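Local coordinates for putative cobalamin synthesis related protein (Corynebacterium diphtheriae, PDB 2NPN) that binds S-adenosylmethionine and probably acts as a precorrin-6A synthase, a tetrapyrrole methyltransferase of cobalamin biosynthesis, at residues M202-F207 and Q232-E237; I142-V147 and M242-L247; A191-A196 and G218-I223. One frame throughout, in Å; residues are numbered along the deposited sequence.

Interaction 1 (M202-F207 and Q232-E237); sequences MWWGAF and QQLRTE. With SAM (S-adenosylmethionine), chain C.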
loop_
_atom_site.group_PDB
_atom_site.type_symbol
_atom_site.label_atom_id
_atom_site.label_comp_id
_atom_site.label_asym_id
_atom_site.label_seq_id
_atom_site.Cartn_x
_atom_site.Cartn_y
_atom_site.Cartn_z
HETATM N N MSE A 202 -19.680 -0.451 -10.215
HETATM C CA MSE A 202 -18.467 -0.105 -9.474
HETATM C C MSE A 202 -18.718 -0.083 -7.964
HETATM O O MSE A 202 -19.747 0.431 -7.484
HETATM C CB MSE A 202 -17.939 1.280 -9.913
HETATM C CG MSE A 202 -16.688 1.699 -9.150
HETATM SE SE MSE A 202 -15.825 3.336 -9.852
HETATM C CE MSE A 202 -17.304 4.577 -9.702
ATOM N N TRP A 203 -17.758 -0.674 -7.228
ATOM C CA TRP A 203 -17.601 -0.460 -5.814
ATOM C C TRP A 203 -16.316 0.320 -5.570
ATOM O O TRP A 203 -15.249 -0.106 -5.985
ATOM C CB TRP A 203 -17.529 -1.766 -5.070
ATOM C CG TRP A 203 -18.786 -2.603 -5.129
ATOM C CD1 TRP A 203 -19.812 -2.638 -4.229
ATOM C CD2 TRP A 203 -19.101 -3.580 -6.127
ATOM N NE1 TRP A 203 -20.758 -3.574 -4.612
ATOM C CE2 TRP A 203 -20.332 -4.173 -5.759
ATOM C CE3 TRP A 203 -18.455 -4.019 -7.297
ATOM C CZ2 TRP A 203 -20.911 -5.209 -6.519
ATOM C CZ3 TRP A 203 -19.042 -5.049 -8.031
ATOM C CH2 TRP A 203 -20.255 -5.618 -7.643
ATOM N N TRP A 204 -16.443 1.481 -4.928
ATOM C CA TRP A 204 -15.357 2.448 -4.792
ATOM C C TRP A 204 -15.139 2.772 -3.330
ATOM O O TRP A 204 -16.069 2.775 -2.503
ATOM C CB TRP A 204 -15.691 3.691 -5.619
ATOM C CG TRP A 204 -14.734 4.782 -5.627
ATOM C CD1 TRP A 204 -13.731 4.991 -6.541
ATOM C CD2 TRP A 204 -14.679 5.905 -4.718
ATOM N NE1 TRP A 204 -13.058 6.152 -6.248
ATOM C CE2 TRP A 204 -13.608 6.730 -5.135
ATOM C CE3 TRP A 204 -15.418 6.286 -3.583
ATOM C CZ2 TRP A 204 -13.305 7.942 -4.496
ATOM C CZ3 TRP A 204 -15.077 7.458 -2.935
ATOM C CH2 TRP A 204 -14.035 8.275 -3.396
ATOM N N GLY A 205 -13.882 3.060 -2.975
ATOM C CA GLY A 205 -13.608 3.558 -1.666
ATOM C C GLY A 205 -12.340 4.364 -1.595
ATOM O O GLY A 205 -11.362 4.062 -2.277
ATOM N N ALA A 206 -12.364 5.360 -0.713
ATOM C CA ALA A 206 -11.214 6.203 -0.443
ATOM C C ALA A 206 -10.946 6.243 1.039
ATOM O O ALA A 206 -11.852 6.119 1.846
ATOM C CB ALA A 206 -11.417 7.602 -0.996
ATOM N N PHE A 207 -9.664 6.369 1.391
ATOM C CA PHE A 207 -9.240 6.439 2.788
ATOM C C PHE A 207 -9.781 5.226 3.549
ATOM O O PHE A 207 -10.190 5.332 4.714
ATOM C CB PHE A 207 -9.725 7.757 3.422
ATOM C CG PHE A 207 -9.381 8.996 2.614
ATOM C CD1 PHE A 207 -8.045 9.377 2.443
ATOM C CD2 PHE A 207 -10.364 9.776 2.073
ATOM C CE1 PHE A 207 -7.697 10.520 1.735
ATOM C CE2 PHE A 207 -10.033 10.952 1.340
ATOM C CZ PHE A 207 -8.702 11.295 1.175
ATOM N N GLN A 232 -12.476 14.673 -6.548
ATOM C CA GLN A 232 -11.835 15.982 -6.629
ATOM C C GLN A 232 -12.075 16.806 -5.366
ATOM O O GLN A 232 -11.152 17.451 -4.878
ATOM C CB GLN A 232 -12.297 16.719 -7.881
ATOM C CG GLN A 232 -11.587 16.224 -9.126
ATOM C CD GLN A 232 -12.355 16.518 -10.401
ATOM O OE1 GLN A 232 -13.409 15.927 -10.653
ATOM N NE2 GLN A 232 -11.830 17.425 -11.214
ATOM N N GLN A 233 -13.316 16.798 -4.862
ATOM C CA GLN A 233 -13.695 17.498 -3.636
ATOM C C GLN A 233 -12.789 17.030 -2.477
ATOM O O GLN A 233 -12.168 17.847 -1.780
ATOM C CB GLN A 233 -15.190 17.260 -3.312
ATOM C CG GLN A 233 -16.198 17.893 -4.338
ATOM C CD GLN A 233 -17.674 17.371 -4.287
ATOM O OE1 GLN A 233 -18.037 16.448 -3.527
ATOM N NE2 GLN A 233 -18.541 18.013 -5.096
ATOM N N LEU A 234 -12.656 15.710 -2.336
ATOM C CA LEU A 234 -11.844 15.133 -1.272
ATOM C C LEU A 234 -10.358 15.438 -1.426
ATOM O O LEU A 234 -9.679 15.701 -0.413
ATOM C CB LEU A 234 -12.049 13.631 -1.198
ATOM C CG LEU A 234 -13.465 13.184 -0.798
ATOM C CD1 LEU A 234 -13.662 11.688 -1.001
ATOM C CD2 LEU A 234 -13.730 13.611 0.640
ATOM N N ARG A 235 -9.853 15.409 -2.663
ATOM C CA ARG A 235 -8.458 15.712 -2.899
ATOM C C ARG A 235 -8.132 17.172 -2.549
ATOM O O ARG A 235 -7.079 17.485 -1.975
ATOM C CB ARG A 235 -8.090 15.458 -4.345
ATOM C CG ARG A 235 -6.615 15.533 -4.545
ATOM C CD ARG A 235 -6.222 15.627 -5.956
ATOM N NE ARG A 235 -6.423 14.380 -6.665
ATOM C CZ ARG A 235 -7.371 14.149 -7.570
ATOM N NH1 ARG A 235 -8.258 15.087 -7.916
ATOM N NH2 ARG A 235 -7.428 12.955 -8.141
ATOM N N THR A 236 -9.018 18.084 -2.934
ATOM C CA THR A 236 -8.811 19.492 -2.618
ATOM C C THR A 236 -8.773 19.700 -1.099
ATOM O O THR A 236 -7.873 20.365 -0.558
ATOM C CB THR A 236 -9.909 20.332 -3.255
ATOM O OG1 THR A 236 -9.857 20.141 -4.677
ATOM C CG2 THR A 236 -9.724 21.827 -2.912
ATOM N N GLU A 237 -9.737 19.096 -0.418
ATOM C CA GLU A 237 -9.850 19.182 1.020
ATOM C C GLU A 237 -8.634 18.623 1.775
ATOM O O GLU A 237 -8.052 19.305 2.631
ATOM C CB GLU A 237 -11.089 18.416 1.455
ATOM C CG GLU A 237 -11.376 18.528 2.935
ATOM C CD GLU A 237 -12.391 17.521 3.426
ATOM O OE1 GLU A 237 -13.124 16.950 2.591
ATOM O OE2 GLU A 237 -12.440 17.302 4.656
HETATM N N SAM C . 0.944 -2.306 -0.655
HETATM C CA SAM C . -0.358 -1.573 -0.677
HETATM C C SAM C . -1.525 -2.502 -0.402
HETATM O O SAM C . -2.692 -2.025 -0.373
HETATM O OXT SAM C . -1.304 -3.706 -0.166
HETATM C CB SAM C . -0.539 -0.838 -2.018
HETATM C CG SAM C . 0.448 0.309 -2.239
HETATM S SD SAM C . 0.197 1.297 -3.755
HETATM C CE SAM C . 1.664 2.350 -3.559
HETATM C "C5'" SAM C . -0.996 2.625 -3.367
HETATM C "C4'" SAM C . -2.419 2.368 -3.892
HETATM O "O4'" SAM C . -3.073 1.502 -3.024
HETATM C "C3'" SAM C . -3.326 3.598 -3.948
HETATM O "O3'" SAM C . -3.131 4.358 -5.114
HETATM C "C2'" SAM C . -4.711 3.015 -3.859
HETATM O "O2'" SAM C . -5.054 2.415 -5.096
HETATM C "C1'" SAM C . -4.425 1.932 -2.841
HETATM N N9 SAM C . -4.650 2.372 -1.446
HETATM C C8 SAM C . -3.715 2.304 -0.425
HETATM N N7 SAM C . -4.262 2.699 0.728
HETATM C C5 SAM C . -5.574 2.982 0.472
HETATM C C6 SAM C . -6.630 3.368 1.286
HETATM N N6 SAM C . -6.476 3.569 2.620
HETATM N N1 SAM C . -7.881 3.567 0.714
HETATM C C2 SAM C . -8.075 3.305 -0.629
HETATM N N3 SAM C . -7.040 2.916 -1.435
HETATM C C4 SAM C . -5.808 2.729 -0.900
#
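Leu234 reaches from helix 220-238 to the edges of two aromatic rings, Trp204 and Phe207, and so joins helix to sheet in the C-terminal half of a tetrapyrrole methylase fold. Here a mixed sheet contains strand 200-206, and the helix packs against one side of it. No hydrogen bond crosses between 202-207 and 232-237; the contact is wholly apolar and modest in area, with Leu234 contributing about half of it.

In Trp204, CG is anti to the backbone N (chi1 -180°), beside the carbonyl carbon, and the indole extends to the helix. Leu234 comes from the opposite direction, and its CD1 meets CH2 at the far edge of the Trp204 indole at 4.2 Å, near the plane of the ring. Leucine suits this place because it is apolar and long enough for CD1 to reach Trp204 while CB stays beside the edge of Phe207. The polar corner of the indole is satisfied as well, for Trp204 NE1 is hydrogen-bonded to Asp243 on the adjoining strand, while Val227 and Leu230 of the same helix also touch its ring.

Phe207 stands just past the strand, where positive backbone angles turn the chain beside the adenine of S-adenosylmethionine. Its backbone N is 3.4 Å from N1 of the cofactor, whereas its ring points back to the helix and meets Trp240 edge-to-face. One residue thus borders both the cofactor pocket and the hydrophobic layer, where Phe207 CE2 lies 4.2 Å from Leu234 CB.

Interaction 2 (I142-V147 and M242-L247); sequences ITAVQV and MDTYLL. With SAM (S-adenosylmethionine), chain C.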
loop_
_atom_site.group_PDB
_atom_site.type_symbol
_atom_site.label_atom_id
_atom_site.label_comp_id
_atom_site.label_asym_id
_atom_site.label_seq_id
_atom_site.Cartn_x
_atom_site.Cartn_y
_atom_site.Cartn_z
ATOM N N ILE A 142 -2.848 -6.790 5.498
ATOM C CA ILE A 142 -4.118 -6.587 4.825
ATOM C C ILE A 142 -4.014 -5.482 3.778
ATOM O O ILE A 142 -3.744 -4.323 4.081
ATOM C CB ILE A 142 -5.226 -6.260 5.847
ATOM C CG1 ILE A 142 -5.393 -7.409 6.834
ATOM C CG2 ILE A 142 -6.528 -5.977 5.152
ATOM C CD1 ILE A 142 -5.688 -8.763 6.253
ATOM N N THR A 143 -4.341 -5.817 2.545
ATOM C CA THR A 143 -4.247 -4.890 1.429
ATOM C C THR A 143 -5.488 -3.969 1.319
ATOM O O THR A 143 -6.557 -4.268 1.843
ATOM C CB THR A 143 -4.137 -5.664 0.076
ATOM O OG1 THR A 143 -5.385 -6.319 -0.202
ATOM C CG2 THR A 143 -2.962 -6.675 0.033
ATOM N N ALA A 144 -5.334 -2.852 0.615
ATOM C CA ALA A 144 -6.453 -1.950 0.365
ATOM C C ALA A 144 -7.599 -2.681 -0.370
ATOM O O ALA A 144 -8.783 -2.423 -0.157
ATOM C CB ALA A 144 -5.965 -0.732 -0.439
ATOM N N VAL A 145 -7.230 -3.591 -1.274
ATOM C CA VAL A 145 -8.230 -4.406 -2.002
ATOM C C VAL A 145 -9.099 -5.209 -1.043
ATOM O O VAL A 145 -10.329 -5.308 -1.189
ATOM C CB VAL A 145 -7.526 -5.381 -2.990
ATOM C CG1 VAL A 145 -8.545 -6.207 -3.755
ATOM C CG2 VAL A 145 -6.586 -4.624 -3.950
ATOM N N GLN A 146 -8.459 -5.841 -0.072
ATOM C CA GLN A 146 -9.219 -6.650 0.909
ATOM C C GLN A 146 -10.104 -5.787 1.781
ATOM O O GLN A 146 -11.203 -6.206 2.184
ATOM C CB GLN A 146 -8.231 -7.440 1.762
ATOM C CG GLN A 146 -7.627 -8.589 1.046
ATOM C CD GLN A 146 -6.469 -9.161 1.856
ATOM O OE1 GLN A 146 -6.614 -10.190 2.519
ATOM N NE2 GLN A 146 -5.332 -8.506 1.813
ATOM N N VAL A 147 -9.648 -4.575 2.112
ATOM C CA VAL A 147 -10.489 -3.649 2.900
ATOM C C VAL A 147 -11.674 -3.180 2.028
ATOM O O VAL A 147 -12.781 -3.100 2.520
ATOM C CB VAL A 147 -9.696 -2.486 3.495
ATOM C CG1 VAL A 147 -10.610 -1.632 4.348
ATOM C CG2 VAL A 147 -8.526 -3.039 4.383
HETATM N N MSE A 242 -6.326 8.622 -1.831
HETATM C CA MSE A 242 -6.028 7.300 -2.364
HETATM C C MSE A 242 -7.340 6.556 -2.407
HETATM O O MSE A 242 -8.045 6.505 -1.397
HETATM C CB MSE A 242 -5.025 6.536 -1.517
HETATM C CG MSE A 242 -3.605 7.070 -1.633
HETATM SE SE MSE A 242 -2.308 5.958 -0.723
HETATM C CE MSE A 242 -3.103 5.992 1.050
ATOM N N ASP A 243 -7.672 6.067 -3.592
ATOM C CA ASP A 243 -8.878 5.292 -3.814
ATOM C C ASP A 243 -8.531 3.937 -4.425
ATOM O O ASP A 243 -7.490 3.780 -5.105
ATOM C CB ASP A 243 -9.953 6.016 -4.659
ATOM C CG ASP A 243 -9.504 6.354 -6.130
ATOM O OD1 ASP A 243 -8.283 6.379 -6.413
ATOM O OD2 ASP A 243 -10.374 6.667 -7.004
ATOM N N THR A 244 -9.452 2.989 -4.247
ATOM C CA THR A 244 -9.351 1.677 -4.900
ATOM C C THR A 244 -10.784 1.360 -5.310
ATOM O O THR A 244 -11.743 1.727 -4.606
ATOM C CB THR A 244 -8.808 0.590 -3.906
ATOM O OG1 THR A 244 -7.500 0.939 -3.416
ATOM C CG2 THR A 244 -8.668 -0.810 -4.562
ATOM N N TYR A 245 -10.953 0.704 -6.450
ATOM C CA TYR A 245 -12.310 0.370 -6.884
ATOM C C TYR A 245 -12.304 -0.955 -7.636
ATOM O O TYR A 245 -11.288 -1.378 -8.156
ATOM C CB TYR A 245 -12.952 1.501 -7.663
ATOM C CG TYR A 245 -12.196 2.023 -8.878
ATOM C CD1 TYR A 245 -12.522 1.592 -10.169
ATOM C CD2 TYR A 245 -11.228 3.034 -8.770
ATOM C CE1 TYR A 245 -11.856 2.089 -11.313
ATOM C CE2 TYR A 245 -10.598 3.524 -9.895
ATOM C CZ TYR A 245 -10.925 3.062 -11.175
ATOM O OH TYR A 245 -10.298 3.628 -12.304
ATOM N N LEU A 246 -13.490 -1.562 -7.709
ATOM C CA LEU A 246 -13.689 -2.826 -8.405
ATOM C C LEU A 246 -14.779 -2.570 -9.444
ATOM O O LEU A 246 -15.805 -1.988 -9.098
ATOM C CB LEU A 246 -14.122 -3.941 -7.442
ATOM C CG LEU A 246 -14.166 -5.343 -8.035
ATOM C CD1 LEU A 246 -13.892 -6.403 -6.882
ATOM C CD2 LEU A 246 -15.438 -5.603 -8.776
ATOM N N LEU A 247 -14.516 -2.902 -10.692
ATOM C CA LEU A 247 -15.490 -2.809 -11.804
ATOM C C LEU A 247 -15.874 -4.220 -12.165
ATOM O O LEU A 247 -15.051 -5.120 -12.262
ATOM C CB LEU A 247 -14.837 -2.152 -13.019
ATOM C CG LEU A 247 -14.352 -0.704 -12.852
ATOM C CD1 LEU A 247 -13.709 -0.178 -14.206
ATOM C CD2 LEU A 247 -15.416 0.181 -12.383
HETATM N N SAM C . 0.944 -2.306 -0.655
HETATM C CA SAM C . -0.358 -1.573 -0.677
HETATM C C SAM C . -1.525 -2.502 -0.402
HETATM O O SAM C . -2.692 -2.025 -0.373
HETATM O OXT SAM C . -1.304 -3.706 -0.166
HETATM C CB SAM C . -0.539 -0.838 -2.018
HETATM C CG SAM C . 0.448 0.309 -2.239
HETATM S SD SAM C . 0.197 1.297 -3.755
HETATM C CE SAM C . 1.664 2.350 -3.559
HETATM C "C5'" SAM C . -0.996 2.625 -3.367
HETATM C "C4'" SAM C . -2.419 2.368 -3.892
HETATM O "O4'" SAM C . -3.073 1.502 -3.024
HETATM C "C3'" SAM C . -3.326 3.598 -3.948
HETATM O "O3'" SAM C . -3.131 4.358 -5.114
HETATM C "C2'" SAM C . -4.711 3.015 -3.859
HETATM O "O2'" SAM C . -5.054 2.415 -5.096
HETATM C "C1'" SAM C . -4.425 1.932 -2.841
HETATM N N9 SAM C . -4.650 2.372 -1.446
HETATM C C8 SAM C . -3.715 2.304 -0.425
HETATM N N7 SAM C . -4.262 2.699 0.728
HETATM C C5 SAM C . -5.574 2.982 0.472
HETATM C C6 SAM C . -6.630 3.368 1.286
HETATM N N6 SAM C . -6.476 3.569 2.620
HETATM N N1 SAM C . -7.881 3.567 0.714
HETATM C C2 SAM C . -8.075 3.305 -0.629
HETATM N N3 SAM C . -7.040 2.916 -1.435
HETATM C C4 SAM C . -5.808 2.729 -0.900
#
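Ala144 and Thr244 touch beside the bound S-adenosylmethionine, in the cofactor pocket of the tetrapyrrole methylase fold, and both segments hydrogen-bond to the cofactor. Along 142-147, the walk begins at Thr143, the N-cap of helix 144-152. With its OG1 set between the backbone N and the carbonyl carbon (chi1 69°), Thr143 accepts a hydrogen bond from Gln146 N at 3.1 Å, closing off the first turn. That capping hydroxyl is what suits threonine to the position; its CG2 methyl lies 3.4 Å from SAM OXT and helps to border the carboxylate.

Ala144 follows, and its backbone N donates an almost straight hydrogen bond (175°) to the carboxylate O of S-adenosylmethionine, 2.9 Å away. The start of a helix, where the first-turn N-H groups are not used by the helix's own carbonyls and point out of its N-terminal end, is a natural seat for a carboxylate, and the helix dipole would probably add to the attraction. The small side chain lets the cofactor come close: Ala144 CB packs against the adenine and lies 3.7 Å from Thr244 OG1.

Across from it, Thr244 OG1 donates to adenine N3 at 2.8 Å. The carbonyl O of Asp243 accepts from the ribose hydroxyl, SAM O2', at 2.8 Å, so consecutive residues of one strand read base and sugar. Met242, a selenomethionine, brings its CE to 3.5 Å from adenine N7.

Val145 adds a looser contact, its CG2 approaching Thr244 CG2 to 4.4 Å, two apolar methyls in a buried place. Helix 144-152 here leans on the sheet through Val145, which also touches Val183 and Met185 of strand 181-185, while strand 243-249 runs between that strand and strand 200-206.

Interaction 3 (A191-A196 and G218-I223); sequences AWQDVA and GYVHEI. With MG (magnesium ion), chain B.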
loop_
_atom_site.group_PDB
_atom_site.type_symbol
_atom_site.label_atom_id
_atom_site.label_comp_id
_atom_site.label_asym_id
_atom_site.label_seq_id
_atom_site.Cartn_x
_atom_site.Cartn_y
_atom_site.Cartn_z
ATOM N N ALA A 191 -10.600 6.786 -14.194
ATOM C CA ALA A 191 -10.528 5.921 -15.367
ATOM C C ALA A 191 -11.796 5.090 -15.611
ATOM O O ALA A 191 -12.035 4.638 -16.741
ATOM C CB ALA A 191 -9.230 5.037 -15.311
ATOM N N TRP A 192 -12.627 4.911 -14.582
ATOM C CA TRP A 192 -13.919 4.269 -14.740
ATOM C C TRP A 192 -14.781 4.957 -15.812
ATOM O O TRP A 192 -15.596 4.311 -16.462
ATOM C CB TRP A 192 -14.701 4.198 -13.432
ATOM C CG TRP A 192 -14.985 5.523 -12.731
ATOM C CD1 TRP A 192 -16.041 6.339 -12.960
ATOM C CD2 TRP A 192 -14.218 6.134 -11.702
ATOM N NE1 TRP A 192 -15.982 7.409 -12.123
ATOM C CE2 TRP A 192 -14.884 7.303 -11.326
ATOM C CE3 TRP A 192 -13.042 5.789 -11.042
ATOM C CZ2 TRP A 192 -14.398 8.139 -10.329
ATOM C CZ3 TRP A 192 -12.581 6.600 -10.041
ATOM C CH2 TRP A 192 -13.252 7.774 -9.707
ATOM N N GLN A 193 -14.644 6.263 -15.934
ATOM C CA GLN A 193 -15.497 6.984 -16.885
ATOM C C GLN A 193 -15.190 6.582 -18.317
ATOM O O GLN A 193 -16.077 6.638 -19.208
ATOM C CB GLN A 193 -15.317 8.489 -16.664
ATOM C CG GLN A 193 -15.909 9.020 -15.347
ATOM C CD GLN A 193 -17.439 8.997 -15.333
ATOM O OE1 GLN A 193 -18.042 7.938 -15.248
ATOM N NE2 GLN A 193 -18.073 10.182 -15.454
ATOM N N ASP A 194 -13.948 6.173 -18.565
ATOM C CA ASP A 194 -13.446 5.909 -19.905
ATOM C C ASP A 194 -13.767 4.505 -20.423
ATOM O O ASP A 194 -13.718 4.276 -21.636
ATOM C CB ASP A 194 -11.925 6.124 -19.920
ATOM C CG ASP A 194 -11.511 7.501 -19.361
ATOM O OD1 ASP A 194 -12.151 8.518 -19.704
ATOM O OD2 ASP A 194 -10.540 7.547 -18.578
ATOM N N VAL A 195 -14.088 3.575 -19.535
ATOM C CA VAL A 195 -14.246 2.179 -19.939
ATOM C C VAL A 195 -15.628 1.583 -19.670
ATOM O O VAL A 195 -15.905 0.459 -20.058
ATOM C CB VAL A 195 -13.205 1.282 -19.263
ATOM C CG1 VAL A 195 -11.805 1.747 -19.667
ATOM C CG2 VAL A 195 -13.330 1.300 -17.739
ATOM N N ALA A 196 -16.470 2.327 -18.976
ATOM C CA ALA A 196 -17.803 1.812 -18.618
ATOM C C ALA A 196 -18.726 1.614 -19.809
ATOM O O ALA A 196 -18.688 2.349 -20.797
ATOM C CB ALA A 196 -18.447 2.734 -17.585
ATOM N N GLY A 218 -22.471 1.580 -7.241
ATOM C CA GLY A 218 -23.536 1.687 -8.190
ATOM C C GLY A 218 -23.100 1.518 -9.624
ATOM O O GLY A 218 -21.910 1.362 -9.906
ATOM N N TYR A 219 -24.054 1.539 -10.549
ATOM C CA TYR A 219 -23.666 1.495 -11.949
ATOM C C TYR A 219 -22.884 2.732 -12.324
ATOM O O TYR A 219 -23.264 3.847 -11.944
ATOM C CB TYR A 219 -24.893 1.345 -12.866
ATOM C CG TYR A 219 -25.427 -0.071 -12.849
ATOM C CD1 TYR A 219 -24.898 -1.037 -13.697
ATOM C CD2 TYR A 219 -26.425 -0.458 -11.937
ATOM C CE1 TYR A 219 -25.341 -2.341 -13.663
ATOM C CE2 TYR A 219 -26.893 -1.769 -11.898
ATOM C CZ TYR A 219 -26.348 -2.706 -12.740
ATOM O OH TYR A 219 -26.767 -4.010 -12.717
ATOM N N VAL A 220 -21.855 2.569 -13.134
ATOM C CA VAL A 220 -21.056 3.735 -13.546
ATOM C C VAL A 220 -21.934 4.762 -14.310
ATOM O O VAL A 220 -21.742 5.992 -14.140
ATOM C CB VAL A 220 -19.758 3.340 -14.322
ATOM C CG1 VAL A 220 -19.031 4.614 -14.854
ATOM C CG2 VAL A 220 -18.848 2.456 -13.439
ATOM N N HIS A 221 -22.916 4.200 -15.061
ATOM C CA HIS A 221 -23.985 4.959 -15.788
ATOM C C HIS A 221 -24.590 6.004 -14.877
ATOM O O HIS A 221 -24.706 7.204 -15.260
ATOM C CB HIS A 221 -25.052 4.072 -16.583
ATOM C CG HIS A 221 -26.006 3.194 -15.780
ATOM N ND1 HIS A 221 -26.142 1.838 -16.031
ATOM C CD2 HIS A 221 -26.996 3.492 -14.897
ATOM C CE1 HIS A 221 -27.060 1.322 -15.245
ATOM N NE2 HIS A 221 -27.617 2.305 -14.558
ATOM N N GLU A 222 -24.864 5.565 -13.655
ATOM C CA GLU A 222 -25.579 6.347 -12.631
ATOM C C GLU A 222 -24.689 7.236 -11.756
ATOM O O GLU A 222 -25.065 8.389 -11.450
ATOM C CB GLU A 222 -26.346 5.470 -11.634
ATOM C CG GLU A 222 -26.916 6.365 -10.466
ATOM C CD GLU A 222 -27.838 5.700 -9.472
ATOM O OE1 GLU A 222 -27.552 4.560 -9.011
ATOM O OE2 GLU A 222 -28.849 6.353 -9.104
ATOM N N ILE A 223 -23.583 6.674 -11.267
ATOM C CA ILE A 223 -22.746 7.337 -10.223
ATOM C C ILE A 223 -21.380 7.823 -10.678
ATOM O O ILE A 223 -20.680 8.475 -9.910
ATOM C CB ILE A 223 -22.488 6.426 -8.960
ATOM C CG1 ILE A 223 -21.529 5.254 -9.258
ATOM C CG2 ILE A 223 -23.771 5.949 -8.343
ATOM C CD1 ILE A 223 -20.968 4.623 -7.995
HETATM MG MG MG B . -26.698 -5.437 -14.440
#
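The indole of Trp192 meets Val220 at its edge: CG1 of the valine lies near the ring plane, 3.9 Å from Trp192 CD1. Over one face of the indole, near CG, stands the selenium of Met202, a selenomethionine. Tyr245 meets the ring edge-to-face and Trp204 at about 70°, and Trp192 NE1 is hydrogen-bonded to Gly224 O. All this lies in the C-terminal half of the tetrapyrrole methylase fold, where a weakly bonded helical turn at about 192-195, with the residue after it, abuts the first turn of helix 220-238.

Val220 is the centre of the contact, and a compact branched residue suits a place bounded on several sides. Its CG1, anti to the backbone N (chi1 174°), also receives Gln193 OE1 at 3.5 Å, brought there by a bend in the glutamine chain. The Ala196 CB methyl comes to 3.4 Å from Val220 CG1. That last pair is tighter than usual, and the small alanine methyl allows the approach.

Tyr219 is the N-cap residue of the longer helix, and its carbonyl accepts from both Glu222 N and Ile223 N. Its hydroxyl binds a magnesium ion that Leu250 O also binds; an oxygen donor is what this hard ion prefers, and Tyr219 OH stands 2.2 Å from the metal.

In the fold
From the N terminus, the chain first passes through the parallel sheet, then reaches 142-147, which opens the loop that interaction 2 closes at 242-247, 95 residues on. Interactions 1 and 3 both lie inside that loop. They cross each other: 191-196 comes first, then 202-207, then 218-223 closes interaction 3 and 232-237 closes interaction 1. Both closures use helix 220-238, one at its beginning and one near its end, so the helix is joined at its start to 191-196 and near its end to strand 200-206. Strand 243-249 follows and lies beside strand 200-206 in the mixed sheet, bringing interactions 1 and 2 together at S-adenosylmethionine.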